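Local coordinates for protein DNA polymerase (Bacillus phage phi29, PDB 2PY5) that replicates the viral genome from a protein primer, combining processive strand-displacing DNA synthesis with 3'-5' exonuclease proofreading, at residues A492-L495 and I501-I504. The protein carries 2 engineered substitutions. Numbering follows the deposited sequence.
Sequences AKYL and IQDI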
ATOM      1  N   ALA F 492     -27.641   4.703   0.421  1.00 27.45           N
ATOM      2  CA  ALA F 492     -26.288   4.812  -0.106  1.00 28.25           C
ATOM      3  C   ALA F 492     -26.335   5.515  -1.460  1.00 28.60           C
ATOM      4  O   ALA F 492     -27.398   5.684  -2.057  1.00 29.38           O
ATOM      5  CB  ALA F 492     -25.642   3.436  -0.222  1.00 29.29           C
ATOM      6  N   LYS F 493     -25.169   5.967  -1.910  1.00 28.93           N
ATOM      7  CA  LYS F 493     -25.006   6.495  -3.248  1.00 31.00           C
ATOM      8  C   LYS F 493     -23.586   6.207  -3.724  1.00 30.55           C
ATOM      9  O   LYS F 493     -22.604   6.545  -3.049  1.00 28.64           O
ATOM     10  CB  LYS F 493     -25.315   7.988  -3.320  1.00 31.04           C
ATOM     11  CG  LYS F 493     -25.282   8.526  -4.771  1.00 34.25           C
ATOM     12  CD  LYS F 493     -25.547  10.016  -4.842  1.00 39.32           C
ATOM     13  CE  LYS F 493     -27.026  10.373  -4.836  1.00 42.96           C
ATOM     14  NZ  LYS F 493     -27.200  11.783  -5.293  1.00 48.12           N
ATOM     15  N   TYR F 494     -23.501   5.513  -4.856  1.00 28.81           N
ATOM     16  CA  TYR F 494     -22.238   5.104  -5.462  1.00 29.49           C
ATOM     17  C   TYR F 494     -22.077   5.863  -6.774  1.00 30.72           C
ATOM     18  O   TYR F 494     -22.924   5.785  -7.664  1.00 31.50           O
ATOM     19  CB  TYR F 494     -22.230   3.596  -5.753  1.00 31.28           C
ATOM     20  CG  TYR F 494     -22.311   2.716  -4.526  1.00 29.07           C
ATOM     21  CD1 TYR F 494     -23.527   2.533  -3.854  1.00 28.17           C
ATOM     22  CD2 TYR F 494     -21.187   2.070  -4.039  1.00 28.98           C
ATOM     23  CE1 TYR F 494     -23.603   1.706  -2.715  1.00 28.43           C
ATOM     24  CE2 TYR F 494     -21.255   1.243  -2.920  1.00 29.21           C
ATOM     25  CZ  TYR F 494     -22.462   1.084  -2.259  1.00 29.46           C
ATOM     26  OH  TYR F 494     -22.544   0.284  -1.149  1.00 30.44           O
ATOM     27  N   LEU F 495     -21.004   6.632  -6.881  1.00 32.07           N
ATOM     28  CA  LEU F 495     -20.782   7.454  -8.073  1.00 31.09           C
ATOM     29  C   LEU F 495     -19.824   6.787  -9.043  1.00 34.39           C
ATOM     30  O   LEU F 495     -20.046   6.807 -10.255  1.00 35.73           O
ATOM     31  CB  LEU F 495     -20.227   8.812  -7.664  1.00 31.33           C
ATOM     32  CG  LEU F 495     -21.065   9.645  -6.708  1.00 29.74           C
ATOM     33  CD1 LEU F 495     -20.340  10.939  -6.374  1.00 31.03           C
ATOM     34  CD2 LEU F 495     -22.475   9.927  -7.249  1.00 30.99           C
ATOM     35  N   ILE F 501     -20.986   6.833  -0.655  1.00 27.69           N
ATOM     36  CA  ILE F 501     -21.369   7.168   0.707  1.00 29.87           C
ATOM     37  C   ILE F 501     -22.427   6.181   1.174  1.00 29.27           C
ATOM     38  O   ILE F 501     -23.177   5.621   0.361  1.00 28.11           O
ATOM     39  CB  ILE F 501     -21.891   8.625   0.863  1.00 29.12           C
ATOM     40  CG1 ILE F 501     -23.092   8.920  -0.053  1.00 27.65           C
ATOM     41  CG2 ILE F 501     -20.772   9.620   0.577  1.00 30.85           C
ATOM     42  CD1 ILE F 501     -23.619  10.343   0.027  1.00 27.27           C
ATOM     43  N   GLN F 502     -22.468   5.964   2.485  1.00 28.10           N
ATOM     44  CA  GLN F 502     -23.520   5.158   3.111  1.00 27.93           C
ATOM     45  C   GLN F 502     -23.958   5.763   4.423  1.00 29.10           C
ATOM     46  O   GLN F 502     -23.149   6.350   5.143  1.00 29.12           O
ATOM     47  CB  GLN F 502     -23.008   3.747   3.407  1.00 29.19           C
ATOM     48  CG  GLN F 502     -22.547   2.964   2.178  1.00 31.01           C
ATOM     49  CD  GLN F 502     -21.834   1.688   2.535  1.00 32.09           C
ATOM     50  OE1 GLN F 502     -21.245   1.569   3.612  1.00 36.20           O
ATOM     51  NE2 GLN F 502     -21.842   0.730   1.606  1.00 31.23           N
ATOM     52  N   ASP F 503     -25.255   5.618   4.727  1.00 28.26           N
ATOM     53  CA  ASP F 503     -25.828   5.887   6.059  1.00 29.23           C
ATOM     54  C   ASP F 503     -25.961   4.507   6.717  1.00 28.82           C
ATOM     55  O   ASP F 503     -26.865   3.734   6.388  1.00 29.73           O
ATOM     56  CB  ASP F 503     -27.216   6.525   5.971  1.00 29.80           C
ATOM     57  CG  ASP F 503     -27.189   8.057   5.917  1.00 31.86           C
ATOM     58  OD1 ASP F 503     -26.124   8.670   6.096  1.00 33.56           O
ATOM     59  OD2 ASP F 503     -28.281   8.636   5.740  1.00 31.75           O
ATOM     60  N   ILE F 504     -25.033   4.187   7.607  1.00 29.07           N
ATOM     61  CA  ILE F 504     -24.912   2.824   8.158  1.00 29.07           C
ATOM     62  C   ILE F 504     -25.641   2.710   9.500  1.00 28.54           C
ATOM     63  O   ILE F 504     -25.479   3.546  10.371  1.00 30.29           O
ATOM     64  CB  ILE F 504     -23.424   2.437   8.329  1.00 30.34           C
ATOM     65  CG1 ILE F 504     -22.725   2.412   6.965  1.00 31.01           C
ATOM     66  CG2 ILE F 504     -23.287   1.100   9.052  1.00 31.43           C
ATOM     67  CD1 ILE F 504     -21.199   2.162   7.036  1.00 32.90           C
TER
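Lys493 and Ile501 face each other as a hydrogen-bonded antiparallel pair, joined by two backbone bonds: Lys493 N reaches Ile501 O at 3.0 Å, and Ile501 N returns to Lys493 O at 2.9 Å. Ala492 and Gln502 form the neighbouring non-hydrogen-bonded pair, where the chains draw in to a CA-CA distance of 4.3 Å. Here the CA-H of Ala492 also leans on Ile501 O, a bent contact of 3.2 Å from CA that gives this carbonyl a second, weaker donor.

The side-chain polar contact lies on the face that carries Ala492 and Gln502. Gln502 CG is turned anti to its own carbonyl carbon (chi1 -60°) and the chain runs on extended, which carries the amide across to the phenol of Tyr494. Gln502 NE2 donates to Tyr494 OH at 2.9 Å with an N-H...O angle of 146°. The oxygen lies close to the amide plane, while ring and amide are steeply inclined, 77° apart. Tyr494 OH is also hydrogen-bonded to His461 ND1, and its ring stacks on Tyr500; together these partners fix both the hydroxyl and the ring of a buried tyrosine.

Apolar contacts are modest. On the face shared with Gln502, the methyl of Ala492 meets the aliphatic part of the glutamine, CB to CG 3.9 Å. On the other face Lys493 CB touches Ile501 CG1 at 4.1 Å before the lysine chain leads away, and Ile501 packs against Phe543 and Phe546.

Backbone bonds from Ala492 to Ile242 and from Gln502 to Ser527 continue the sheet on both flanks. The two segments thus belong to the arms of a beta hairpin within the antiparallel sheet of the polymerization region, close to Tyr500, which is probably involved in binding template-primer DNA.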